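Local coordinates for clp gene regulator (ClgR) (Corynebacterium glutamicum, PDB 3F52), which probably activates transcription by binding regulatory DNA through a helix-turn-helix domain, as a regulator of clp protease genes, at residues 24-29 and 65-70; 31-36 and 59-64; 35-40 and 78-83. All coordinates share one frame; numbering follows the deposited sequence.

Contact 1. Residues 24-29 and 65-70; sequences LLREAL and RKEVSS
R26 and E67 form a salt bridge between the start of helix 25-40 and the 65-70 loop. R26 NH2 lies 2.8 Å from E67 OE2, with an N-H...O angle of 161°. The oxygen sits at the guanidinium edge, almost in its plane. It is met on its anti side, somewhat out of the carboxylate plane. The two flat groups stand 84° apart, so this is a single bond and not a paired, coplanar one. OE2 also lies against the aliphatic part of R26, 3.3 Å from R26 CD. The second salt bridge joins E27 and R65. R65 NH2 reaches the anti lone pair of E27 OE2 at 2.9 Å. Water 1 joins the same pair, giving a hydrogen to E27 OE2 and accepting one from R65 NH1. The apolar end of the contact is looser, with L29 CD2 4.3 Å from V68 CG1.

The loop leads out of helix 55-62, the second helix of the helix-turn-helix, and into helix 70-80. S69 is the N-cap of that next helix, and its OG caps L72 N.

Several bonds position the charged groups. E27 OE1 accepts a hydrogen bond from L24 N at 3.0 Å, which ties the carboxylate back to the helix start. R26 CG lies between the backbone N and carbonyl carbon (chi1 57°), and the rest of the chain runs extended to NE, which makes a weak hydrogen bond to G64 O. L24 CD1 lies over one face of the guanidinium, toward its rim. The second subunit adds to this charged cluster: its E71 forms a salt bridge with R26 NH2, and its S70 OG bonds both R26 N and E67 OE2.

Contact 2. Residues 31-36 and 59-64; sequences AALRSF and SELERG
Helix 25-40 packs here against the last turn of helix 55-62, which by family topology is the probable recognition helix of the helix-turn-helix. The apolar part is a leucine pair, L33 with L61. L33 CD1 touches L61 CD2 at 3.8 Å and lies almost as near to L61 CG. L61 CG is anti to its own backbone N (chi1 175°), which turns its methyl toward helix 25-40. L73 and C77 of helix 70-80 and V87 of helix 84-92 also pack on L33, so the pair belongs to the interior of the domain.

Van der Waals contact also joins R34 and E62. The extended E62 side chain brings its carboxylate beside the root of R34, with E62 CD 4.0 Å from R34 CB.

The polar part is largely indirect. E62 is buried, and its OE2 forms a salt bridge with R37, one turn beyond L33. Water 2 donates to E62 OE2 at 2.9 Å and, more weakly, to L33 O, which bridges the two helices. R34 and E62 have opposite charges but stop short of a salt bridge, with R34 NE 4.2 Å from E62 OE1.

Helix 55-62 is closed by a Schellman motif at G64. From helix 25-40, the bend at chi3 brings the R34 guanidinium to this last turn, where R34 NH1 comes within 2.9 Å of E62 O, at an angle too poor for a hydrogen bond.

Contact 3. Residues 35-40 and 78-83; sequences SFRADK and HALGAS
L80 carries its CG anti to the carbonyl carbon (chi1 -77°), and this sends its two methyls into helix 25-40 at F36 and R37. K40 stretches out from the same helix and turns only at its last torsion (chi4 65°), which brings NZ to the L80 carbonyl.

The two L80 methyls have different partners. CD2 presses on the helix backbone, 3.5 Å from R37 CA, and also meets R37 CB. CD1 rests on the F36 side chain, 3.9 Å from F36 CB. L80 is buried and makes the largest share of this contact. The F36 ring extends past L80 to A82. A82 CB lies 3.6 Å from F36 CD2 and nearly as close to CE2, approaching the ring obliquely. V87 of helix 84-92 packs on both F36 and A82.

The polar link is one hydrogen bond. K40 NZ donates to L80 O at 3.0 Å, from above the carbonyl plane and not on a lone pair, with a C=O...N angle of 134°. The lysine lies along this oxygen, since K40 CE is also close to L80 O, at 3.2 Å. A carbonyl at the C-terminal end of a helix should carry extra negative potential, so an ammonium group probably suits it. R37 turns its charged end elsewhere, to a salt bridge with E62 and a hydrogen bond to V42 O.

Helix 70-80 closes at G81 with a Schellman motif. A short link then leads to S83, the N-cap of helix 84-92, whose OG caps D86 N. Helix 25-40 packed on the C-terminal end of helix 70-80, with a short link into helix 84-92, fits the all-helical fold of the XRE-type helix-turn-helix domain.

All three contacts use helix 25-40, taken in turn from its start to its end. Contact 2 is the most central and partly buried. Contacts 1 and 3 are surface contacts on opposite sides of the chain's centre, about 16 Å apart between centres. Contact 1 is mostly ionic and reaches the second subunit. Contact 2 combines leucine packing with a buried acid and a water. Contact 3 is mainly apolar, with one lysine bond to a helix end. Contacts 2 and 3 share S35 and F36, and L33 packs on L80 between them. Contacts 1 and 2 touch around G64, where E27 packs, and through R65 N near E60 O, a probable hydrogen bond.

Contact 1. Residues 24-29 and 65-70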
ATOM      1  N   LEU B  24      -8.134  -1.885  -6.446  1.00 25.20           N
ATOM      2  CA  LEU B  24      -6.882  -1.140  -6.359  1.00 24.39           C
ATOM      3  C   LEU B  24      -6.406  -1.194  -4.931  1.00 25.15           C
ATOM      4  O   LEU B  24      -7.246  -1.267  -4.004  1.00 24.71           O
ATOM      5  CB  LEU B  24      -7.152   0.326  -6.717  1.00 24.06           C
ATOM      6  CG  LEU B  24      -7.472   0.632  -8.170  1.00 24.96           C
ATOM      7  CD1 LEU B  24      -8.011   2.089  -8.296  1.00 25.93           C
ATOM      8  CD2 LEU B  24      -6.275   0.390  -9.080  1.00 28.07           C
ATOM      9  N   LEU B  25      -5.085  -1.097  -4.725  1.00 24.82           N
ATOM     10  CA  LEU B  25      -4.542  -1.028  -3.364  1.00 26.67           C
ATOM     11  C   LEU B  25      -5.280  -0.000  -2.520  1.00 27.25           C
ATOM     12  O   LEU B  25      -5.610  -0.276  -1.362  1.00 27.53           O
ATOM     13  CB  LEU B  25      -3.040  -0.700  -3.382  1.00 27.73           C
ATOM     14  CG  LEU B  25      -2.414  -0.601  -1.965  1.00 30.65           C
ATOM     15  CD1 LEU B  25      -2.677  -1.877  -1.097  1.00 29.86           C
ATOM     16  CD2 LEU B  25      -0.926  -0.292  -2.069  1.00 34.32           C
ATOM     17  N   ARG B  26      -5.505   1.202  -3.076  1.00 26.74           N
ATOM     18  CA  ARG B  26      -6.077   2.267  -2.265  1.00 25.78           C
ATOM     19  C   ARG B  26      -7.478   1.917  -1.774  1.00 26.42           C
ATOM     20  O   ARG B  26      -7.845   2.337  -0.692  1.00 27.01           O
ATOM     21  CB  ARG B  26      -6.048   3.635  -2.976  1.00 26.20           C
ATOM     22  CG  ARG B  26      -6.750   3.669  -4.336  1.00 24.22           C
ATOM     23  CD  ARG B  26      -6.984   5.152  -4.711  1.00 24.71           C
ATOM     24  NE  ARG B  26      -7.620   5.332  -6.014  1.00 22.80           N
ATOM     25  CZ  ARG B  26      -6.980   5.329  -7.183  1.00 23.44           C
ATOM     26  NH1 ARG B  26      -7.676   5.495  -8.298  1.00 22.42           N
ATOM     27  NH2 ARG B  26      -5.655   5.082  -7.238  1.00 23.07           N
ATOM     28  N   GLU B  27      -8.247   1.184  -2.589  1.00 25.12           N
ATOM     29  CA  GLU B  27      -9.554   0.646  -2.205  1.00 25.64           C
ATOM     30  C   GLU B  27      -9.443  -0.379  -1.080  1.00 26.66           C
ATOM     31  O   GLU B  27     -10.192  -0.326  -0.106  1.00 27.51           O
ATOM     32  CB  GLU B  27     -10.225   0.015  -3.410  1.00 25.26           C
ATOM     33  CG  GLU B  27     -10.635   1.084  -4.450  1.00 23.54           C
ATOM     34  CD  GLU B  27     -11.142   0.520  -5.742  1.00 27.23           C
ATOM     35  OE1 GLU B  27     -10.797  -0.636  -6.067  1.00 25.06           O
ATOM     36  OE2 GLU B  27     -11.874   1.248  -6.452  1.00 26.23           O
ATOM     37  N   ALA B  28      -8.498  -1.302  -1.219  1.00 27.03           N
ATOM     38  CA  ALA B  28      -8.310  -2.341  -0.197  1.00 28.25           C
ATOM     39  C   ALA B  28      -7.809  -1.691   1.119  1.00 28.75           C
ATOM     40  O   ALA B  28      -8.308  -1.992   2.202  1.00 30.26           O
ATOM     41  CB  ALA B  28      -7.310  -3.411  -0.719  1.00 27.91           C
ATOM     42  N   LEU B  29      -6.839  -0.805   1.021  1.00 29.08           N
ATOM     43  CA  LEU B  29      -6.333  -0.081   2.186  1.00 30.62           C
ATOM     44  C   LEU B  29      -7.416   0.769   2.837  1.00 30.11           C
ATOM     45  O   LEU B  29      -7.523   0.826   4.075  1.00 29.35           O
ATOM     46  CB  LEU B  29      -5.188   0.823   1.751  1.00 31.38           C
ATOM     47  CG  LEU B  29      -3.986   1.207   2.592  1.00 36.77           C
ATOM     48  CD1 LEU B  29      -3.323  -0.046   3.155  1.00 37.91           C
ATOM     49  CD2 LEU B  29      -2.947   2.021   1.728  1.00 34.86           C
ATOM     50  N   ARG B  65     -10.505   6.466  -2.867  1.00 26.03           N
ATOM     51  CA  ARG B  65     -10.457   7.581  -3.823  1.00 26.73           C
ATOM     52  C   ARG B  65      -9.336   8.581  -3.546  1.00 27.92           C
ATOM     53  O   ARG B  65      -9.313   9.683  -4.130  1.00 28.63           O
ATOM     54  CB  ARG B  65     -11.815   8.279  -3.869  1.00 25.71           C
ATOM     55  CG  ARG B  65     -12.985   7.307  -4.196  1.00 25.38           C
ATOM     56  CD  ARG B  65     -12.830   6.768  -5.650  1.00 23.89           C
ATOM     57  NE  ARG B  65     -13.889   5.828  -6.019  1.00 23.56           N
ATOM     58  CZ  ARG B  65     -13.724   4.509  -6.135  1.00 21.08           C
ATOM     59  NH1 ARG B  65     -14.772   3.743  -6.473  1.00 23.83           N
ATOM     60  NH2 ARG B  65     -12.536   3.969  -5.920  1.00 21.38           N
ATOM     61  N   LYS B  66      -8.414   8.202  -2.661  1.00 28.71           N
ATOM     62  CA  LYS B  66      -7.202   8.989  -2.430  1.00 30.91           C
ATOM     63  C   LYS B  66      -5.983   8.107  -2.378  1.00 30.94           C
ATOM     64  O   LYS B  66      -5.993   7.078  -1.707  1.00 31.43           O
ATOM     65  CB  LYS B  66      -7.276   9.712  -1.082  1.00 31.29           C
ATOM     66  CG  LYS B  66      -8.218  10.828  -1.018  1.00 35.46           C
ATOM     67  CD  LYS B  66      -7.643  12.080  -1.637  1.00 39.02           C
ATOM     68  CE  LYS B  66      -8.542  13.259  -1.315  1.00 43.48           C
ATOM     69  NZ  LYS B  66      -8.342  14.368  -2.277  1.00 47.28           N
ATOM     70  N   GLU B  67      -4.922   8.523  -3.055  1.00 31.80           N
ATOM     71  CA  GLU B  67      -3.624   7.907  -2.856  1.00 34.57           C
ATOM     72  C   GLU B  67      -2.921   8.638  -1.698  1.00 36.18           C
ATOM     73  O   GLU B  67      -2.655   9.843  -1.811  1.00 38.68           O
ATOM     74  CB  GLU B  67      -2.802   8.038  -4.135  1.00 34.02           C
ATOM     75  CG  GLU B  67      -3.220   7.107  -5.278  1.00 32.78           C
ATOM     76  CD  GLU B  67      -2.881   5.643  -4.987  1.00 33.77           C
ATOM     77  OE1 GLU B  67      -1.750   5.322  -4.515  1.00 32.78           O
ATOM     78  OE2 GLU B  67      -3.771   4.810  -5.211  1.00 30.01           O
ATOM     79  N   VAL B  68      -2.632   7.919  -0.618  1.00 37.43           N
ATOM     80  CA  VAL B  68      -2.123   8.503   0.644  1.00 38.06           C
ATOM     81  C   VAL B  68      -0.608   8.357   0.675  1.00 36.77           C
ATOM     82  O   VAL B  68      -0.097   7.326   0.245  1.00 36.96           O
ATOM     83  CB  VAL B  68      -2.789   7.806   1.893  1.00 38.02           C
ATOM     84  CG1 VAL B  68      -2.427   6.320   2.023  1.00 40.15           C
ATOM     85  CG2 VAL B  68      -2.451   8.525   3.199  1.00 40.40           C
ATOM     86  N   SER B  69       0.113   9.383   1.139  1.00 35.48           N
ATOM     87  CA  SER B  69       1.561   9.248   1.363  1.00 33.17           C
ATOM     88  C   SER B  69       1.803   8.226   2.478  1.00 32.38           C
ATOM     89  O   SER B  69       0.922   7.958   3.320  1.00 32.12           O
ATOM     90  CB  SER B  69       2.206  10.588   1.723  1.00 33.25           C
ATOM     91  OG  SER B  69       1.872  10.958   3.056  1.00 31.92           O
ATOM     92  N   SER B  70       2.994   7.638   2.496  1.00 30.54           N
ATOM     93  CA  SER B  70       3.346   6.711   3.576  1.00 30.33           C
ATOM     94  C   SER B  70       3.277   7.397   4.948  1.00 30.02           C
ATOM     95  O   SER B  70       2.851   6.780   5.915  1.00 29.93           O
ATOM     96  CB  SER B  70       4.741   6.122   3.364  1.00 29.28           C
ATOM     97  OG  SER B  70       4.748   5.348   2.170  1.00 30.70           O
TER
HETATM   98  O   HOH W   1     -14.318   0.886  -7.271  1.00 47.41           O

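Contact 2. Residues 31-36 and 59-64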
ATOM      1  N   ALA B  31     -10.670   0.240   2.774  1.00 28.88           N
ATOM      2  CA  ALA B  31     -11.613  -0.682   3.407  1.00 29.42           C
ATOM      3  C   ALA B  31     -11.043  -1.199   4.742  1.00 29.07           C
ATOM      4  O   ALA B  31     -11.782  -1.320   5.727  1.00 29.15           O
ATOM      5  CB  ALA B  31     -11.947  -1.826   2.478  1.00 29.52           C
ATOM      6  N   ALA B  32      -9.733  -1.470   4.772  1.00 29.29           N
ATOM      7  CA  ALA B  32      -9.045  -1.917   5.998  1.00 29.79           C
ATOM      8  C   ALA B  32      -9.130  -0.814   7.070  1.00 30.19           C
ATOM      9  O   ALA B  32      -9.536  -1.067   8.202  1.00 29.68           O
ATOM     10  CB  ALA B  32      -7.607  -2.260   5.692  1.00 29.82           C
ATOM     11  N   LEU B  33      -8.766   0.408   6.684  1.00 29.83           N
ATOM     12  CA  LEU B  33      -8.825   1.560   7.599  1.00 31.20           C
ATOM     13  C   LEU B  33     -10.214   1.736   8.169  1.00 30.84           C
ATOM     14  O   LEU B  33     -10.368   1.943   9.376  1.00 30.94           O
ATOM     15  CB  LEU B  33      -8.376   2.834   6.891  1.00 30.72           C
ATOM     16  CG  LEU B  33      -6.855   2.947   6.637  1.00 31.81           C
ATOM     17  CD1 LEU B  33      -6.570   4.040   5.613  1.00 33.11           C
ATOM     18  CD2 LEU B  33      -6.059   3.195   7.953  1.00 31.72           C
ATOM     19  N   ARG B  34     -11.228   1.636   7.316  1.00 31.28           N
ATOM     20  CA  ARG B  34     -12.616   1.751   7.775  1.00 32.97           C
ATOM     21  C   ARG B  34     -12.952   0.675   8.821  1.00 32.59           C
ATOM     22  O   ARG B  34     -13.571   0.958   9.856  1.00 31.52           O
ATOM     23  CB  ARG B  34     -13.596   1.663   6.602  1.00 32.96           C
ATOM     24  CG  ARG B  34     -15.060   1.880   7.053  1.00 35.47           C
ATOM     25  CD  ARG B  34     -16.093   1.578   5.951  1.00 36.91           C
ATOM     26  NE  ARG B  34     -15.759   2.172   4.649  1.00 45.00           N
ATOM     27  CZ  ARG B  34     -15.389   1.469   3.567  1.00 46.48           C
ATOM     28  NH1 ARG B  34     -15.106   2.110   2.439  1.00 47.13           N
ATOM     29  NH2 ARG B  34     -15.330   0.120   3.602  1.00 43.87           N
ATOM     30  N   SER B  35     -12.518  -0.559   8.564  1.00 32.68           N
ATOM     31  CA  SER B  35     -12.794  -1.628   9.512  1.00 33.96           C
ATOM     32  C   SER B  35     -12.031  -1.434  10.849  1.00 33.19           C
ATOM     33  O   SER B  35     -12.606  -1.689  11.911  1.00 35.00           O
ATOM     34  CB  SER B  35     -12.599  -3.022   8.888  1.00 33.97           C
ATOM     35  OG  SER B  35     -11.258  -3.415   8.942  1.00 40.15           O
ATOM     36  N   PHE B  36     -10.793  -0.932  10.816  1.00 32.74           N
ATOM     37  CA  PHE B  36     -10.050  -0.635  12.050  1.00 31.81           C
ATOM     38  C   PHE B  36     -10.731   0.497  12.826  1.00 32.15           C
ATOM     39  O   PHE B  36     -10.772   0.483  14.060  1.00 31.44           O
ATOM     40  CB  PHE B  36      -8.596  -0.243  11.770  1.00 31.74           C
ATOM     41  CG  PHE B  36      -7.648  -1.416  11.645  1.00 32.24           C
ATOM     42  CD1 PHE B  36      -7.593  -2.170  10.464  1.00 31.78           C
ATOM     43  CD2 PHE B  36      -6.808  -1.766  12.697  1.00 34.16           C
ATOM     44  CE1 PHE B  36      -6.702  -3.256  10.330  1.00 29.97           C
ATOM     45  CE2 PHE B  36      -5.898  -2.851  12.581  1.00 32.92           C
ATOM     46  CZ  PHE B  36      -5.857  -3.598  11.394  1.00 32.33           C
ATOM     47  N   SER B  59     -12.940  10.272   4.386  1.00 27.71           N
ATOM     48  CA  SER B  59     -14.005   9.518   3.740  1.00 27.98           C
ATOM     49  C   SER B  59     -13.530   9.027   2.363  1.00 27.66           C
ATOM     50  O   SER B  59     -13.694   7.844   2.022  1.00 27.53           O
ATOM     51  CB  SER B  59     -15.250  10.373   3.607  1.00 28.48           C
ATOM     52  OG  SER B  59     -16.256   9.676   2.891  1.00 30.29           O
ATOM     53  N   GLU B  60     -12.938   9.936   1.582  1.00 27.28           N
ATOM     54  CA  GLU B  60     -12.363   9.578   0.265  1.00 27.39           C
ATOM     55  C   GLU B  60     -11.218   8.556   0.374  1.00 27.87           C
ATOM     56  O   GLU B  60     -11.129   7.634  -0.438  1.00 27.48           O
ATOM     57  CB  GLU B  60     -11.933  10.829  -0.511  1.00 28.57           C
ATOM     58  CG  GLU B  60     -13.151  11.574  -1.053  1.00 27.48           C
ATOM     59  CD  GLU B  60     -12.829  12.969  -1.494  1.00 35.04           C
ATOM     60  OE1 GLU B  60     -11.623  13.341  -1.445  1.00 38.80           O
ATOM     61  OE2 GLU B  60     -13.787  13.695  -1.870  1.00 33.08           O
ATOM     62  N   LEU B  61     -10.375   8.687   1.402  1.00 27.28           N
ATOM     63  CA  LEU B  61      -9.343   7.663   1.657  1.00 28.69           C
ATOM     64  C   LEU B  61      -9.991   6.288   1.915  1.00 28.42           C
ATOM     65  O   LEU B  61      -9.594   5.266   1.312  1.00 28.13           O
ATOM     66  CB  LEU B  61      -8.461   8.076   2.845  1.00 28.57           C
ATOM     67  CG  LEU B  61      -7.407   7.059   3.316  1.00 30.54           C
ATOM     68  CD1 LEU B  61      -6.503   6.614   2.141  1.00 33.91           C
ATOM     69  CD2 LEU B  61      -6.557   7.638   4.473  1.00 29.62           C
ATOM     70  N   GLU B  62     -10.985   6.273   2.814  1.00 27.33           N
ATOM     71  CA  GLU B  62     -11.698   5.033   3.158  1.00 28.65           C
ATOM     72  C   GLU B  62     -12.419   4.414   1.962  1.00 28.03           C
ATOM     73  O   GLU B  62     -12.506   3.185   1.857  1.00 28.71           O
ATOM     74  CB  GLU B  62     -12.692   5.255   4.290  1.00 27.86           C
ATOM     75  CG  GLU B  62     -12.030   5.506   5.634  1.00 28.09           C
ATOM     76  CD  GLU B  62     -13.029   5.589   6.804  1.00 30.47           C
ATOM     77  OE1 GLU B  62     -14.254   5.630   6.572  1.00 33.76           O
ATOM     78  OE2 GLU B  62     -12.572   5.597   7.965  1.00 30.56           O
ATOM     79  N   ARG B  63     -12.873   5.267   1.036  1.00 27.77           N
ATOM     80  CA  ARG B  63     -13.569   4.793  -0.157  1.00 27.59           C
ATOM     81  C   ARG B  63     -12.653   4.453  -1.350  1.00 27.45           C
ATOM     82  O   ARG B  63     -13.149   4.135  -2.426  1.00 27.42           O
ATOM     83  CB  ARG B  63     -14.660   5.797  -0.571  1.00 27.70           C
ATOM     84  CG  ARG B  63     -15.889   5.685   0.338  1.00 31.02           C
ATOM     85  CD  ARG B  63     -17.039   6.554  -0.134  1.00 33.87           C
ATOM     86  NE  ARG B  63     -16.763   7.974   0.065  1.00 33.85           N
ATOM     87  CZ  ARG B  63     -16.367   8.812  -0.886  1.00 33.64           C
ATOM     88  NH1 ARG B  63     -16.161  10.092  -0.568  1.00 35.22           N
ATOM     89  NH2 ARG B  63     -16.197   8.393  -2.143  1.00 30.40           N
ATOM     90  N   GLY B  64     -11.336   4.528  -1.157  1.00 26.08           N
ATOM     91  CA  GLY B  64     -10.387   4.153  -2.216  1.00 26.06           C
ATOM     92  C   GLY B  64     -10.302   5.210  -3.276  1.00 25.83           C
ATOM     93  O   GLY B  64     -10.059   4.919  -4.451  1.00 25.25           O
TER
HETATM   94  O   HOH W   2     -10.041   4.925   9.116  1.00 35.20           O

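Contact 3. Residues 35-40 and 78-83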
ATOM      1  N   SER B  35     -12.518  -0.559   8.564  1.00 32.68           N
ATOM      2  CA  SER B  35     -12.794  -1.628   9.512  1.00 33.96           C
ATOM      3  C   SER B  35     -12.031  -1.434  10.849  1.00 33.19           C
ATOM      4  O   SER B  35     -12.606  -1.689  11.911  1.00 35.00           O
ATOM      5  CB  SER B  35     -12.599  -3.022   8.888  1.00 33.97           C
ATOM      6  OG  SER B  35     -11.258  -3.415   8.942  1.00 40.15           O
ATOM      7  N   PHE B  36     -10.793  -0.932  10.816  1.00 32.74           N
ATOM      8  CA  PHE B  36     -10.050  -0.635  12.050  1.00 31.81           C
ATOM      9  C   PHE B  36     -10.731   0.497  12.826  1.00 32.15           C
ATOM     10  O   PHE B  36     -10.772   0.483  14.060  1.00 31.44           O
ATOM     11  CB  PHE B  36      -8.596  -0.243  11.770  1.00 31.74           C
ATOM     12  CG  PHE B  36      -7.648  -1.416  11.645  1.00 32.24           C
ATOM     13  CD1 PHE B  36      -7.593  -2.170  10.464  1.00 31.78           C
ATOM     14  CD2 PHE B  36      -6.808  -1.766  12.697  1.00 34.16           C
ATOM     15  CE1 PHE B  36      -6.702  -3.256  10.330  1.00 29.97           C
ATOM     16  CE2 PHE B  36      -5.898  -2.851  12.581  1.00 32.92           C
ATOM     17  CZ  PHE B  36      -5.857  -3.598  11.394  1.00 32.33           C
ATOM     18  N   ARG B  37     -11.255   1.480  12.101  1.00 32.70           N
ATOM     19  CA  ARG B  37     -11.988   2.588  12.738  1.00 33.49           C
ATOM     20  C   ARG B  37     -13.290   2.104  13.365  1.00 35.46           C
ATOM     21  O   ARG B  37     -13.637   2.489  14.494  1.00 35.80           O
ATOM     22  CB  ARG B  37     -12.259   3.719  11.729  1.00 33.50           C
ATOM     23  CG  ARG B  37     -13.027   4.891  12.334  1.00 33.26           C
ATOM     24  CD  ARG B  37     -13.140   6.080  11.384  1.00 32.64           C
ATOM     25  NE  ARG B  37     -13.919   5.799  10.179  1.00 31.96           N
ATOM     26  CZ  ARG B  37     -15.247   5.700  10.131  1.00 34.05           C
ATOM     27  NH1 ARG B  37     -15.993   5.826  11.231  1.00 34.37           N
ATOM     28  NH2 ARG B  37     -15.842   5.467   8.972  1.00 34.73           N
ATOM     29  N   ALA B  38     -14.012   1.252  12.640  1.00 37.23           N
ATOM     30  CA  ALA B  38     -15.280   0.719  13.132  1.00 38.70           C
ATOM     31  C   ALA B  38     -15.060  -0.147  14.359  1.00 39.81           C
ATOM     32  O   ALA B  38     -15.836  -0.077  15.317  1.00 39.96           O
ATOM     33  CB  ALA B  38     -15.996  -0.060  12.047  1.00 38.94           C
ATOM     34  N   ASP B  39     -13.996  -0.951  14.336  1.00 41.01           N
ATOM     35  CA  ASP B  39     -13.645  -1.807  15.470  1.00 42.04           C
ATOM     36  C   ASP B  39     -13.398  -0.981  16.726  1.00 41.94           C
ATOM     37  O   ASP B  39     -13.731  -1.405  17.835  1.00 41.16           O
ATOM     38  CB  ASP B  39     -12.392  -2.646  15.176  1.00 42.57           C
ATOM     39  CG  ASP B  39     -12.666  -3.846  14.260  1.00 45.94           C
ATOM     40  OD1 ASP B  39     -13.849  -4.183  14.021  1.00 49.97           O
ATOM     41  OD2 ASP B  39     -11.681  -4.460  13.780  1.00 50.36           O
ATOM     42  N   LYS B  40     -12.781   0.182  16.543  1.00 41.75           N
ATOM     43  CA  LYS B  40     -12.406   1.034  17.663  1.00 41.99           C
ATOM     44  C   LYS B  40     -13.579   1.906  18.114  1.00 41.23           C
ATOM     45  O   LYS B  40     -13.513   2.556  19.162  1.00 41.52           O
ATOM     46  CB  LYS B  40     -11.182   1.880  17.303  1.00 42.13           C
ATOM     47  CG  LYS B  40     -10.232   2.053  18.455  1.00 44.03           C
ATOM     48  CD  LYS B  40      -9.144   3.051  18.143  1.00 46.98           C
ATOM     49  CE  LYS B  40      -8.187   3.193  19.326  1.00 48.18           C
ATOM     50  NZ  LYS B  40      -7.428   1.935  19.603  1.00 49.03           N
ATOM     51  N   HIS B  78      -1.422   5.504  13.550  1.00 33.50           N
ATOM     52  CA  HIS B  78      -1.085   5.903  14.936  1.00 34.21           C
ATOM     53  C   HIS B  78      -2.309   6.420  15.705  1.00 34.03           C
ATOM     54  O   HIS B  78      -2.527   6.048  16.862  1.00 34.11           O
ATOM     55  CB  HIS B  78       0.062   6.921  14.976  1.00 34.69           C
ATOM     56  CG  HIS B  78       0.540   7.234  16.364  1.00 36.57           C
ATOM     57  ND1 HIS B  78       0.120   8.346  17.066  1.00 39.69           N
ATOM     58  CD2 HIS B  78       1.398   6.579  17.181  1.00 38.74           C
ATOM     59  CE1 HIS B  78       0.703   8.364  18.252  1.00 39.17           C
ATOM     60  NE2 HIS B  78       1.482   7.302  18.347  1.00 39.73           N
ATOM     61  N   ALA B  79      -3.114   7.262  15.053  1.00 34.16           N
ATOM     62  CA  ALA B  79      -4.363   7.767  15.640  1.00 33.99           C
ATOM     63  C   ALA B  79      -5.379   6.651  15.946  1.00 34.27           C
ATOM     64  O   ALA B  79      -6.150   6.758  16.898  1.00 34.07           O
ATOM     65  CB  ALA B  79      -4.973   8.824  14.758  1.00 33.89           C
ATOM     66  N   LEU B  80      -5.377   5.588  15.146  1.00 34.77           N
ATOM     67  CA  LEU B  80      -6.190   4.390  15.415  1.00 35.21           C
ATOM     68  C   LEU B  80      -5.536   3.444  16.417  1.00 35.35           C
ATOM     69  O   LEU B  80      -6.169   2.490  16.883  1.00 36.35           O
ATOM     70  CB  LEU B  80      -6.445   3.614  14.113  1.00 35.97           C
ATOM     71  CG  LEU B  80      -7.490   4.132  13.118  1.00 35.44           C
ATOM     72  CD1 LEU B  80      -7.310   3.454  11.767  1.00 37.49           C
ATOM     73  CD2 LEU B  80      -8.906   3.942  13.670  1.00 39.10           C
ATOM     74  N   GLY B  81      -4.267   3.677  16.732  1.00 35.42           N
ATOM     75  CA  GLY B  81      -3.528   2.778  17.621  1.00 35.23           C
ATOM     76  C   GLY B  81      -3.239   1.453  16.939  1.00 35.16           C
ATOM     77  O   GLY B  81      -3.091   0.423  17.601  1.00 35.60           O
ATOM     78  N   ALA B  82      -3.152   1.492  15.612  1.00 34.46           N
ATOM     79  CA  ALA B  82      -2.930   0.312  14.787  1.00 34.64           C
ATOM     80  C   ALA B  82      -1.547   0.405  14.156  1.00 34.48           C
ATOM     81  O   ALA B  82      -1.063   1.511  13.911  1.00 34.35           O
ATOM     82  CB  ALA B  82      -4.009   0.243  13.694  1.00 34.43           C
ATOM     83  N   SER B  83      -0.888  -0.729  13.909  1.00 33.76           N
ATOM     84  CA  SER B  83       0.331  -0.669  13.083  1.00 33.28           C
ATOM     85  C   SER B  83      -0.037  -0.612  11.607  1.00 32.85           C
ATOM     86  O   SER B  83      -1.094  -1.107  11.206  1.00 32.82           O
ATOM     87  CB  SER B  83       1.287  -1.833  13.350  1.00 33.62           C
ATOM     88  OG  SER B  83       0.726  -3.067  12.931  1.00 34.54           O
TER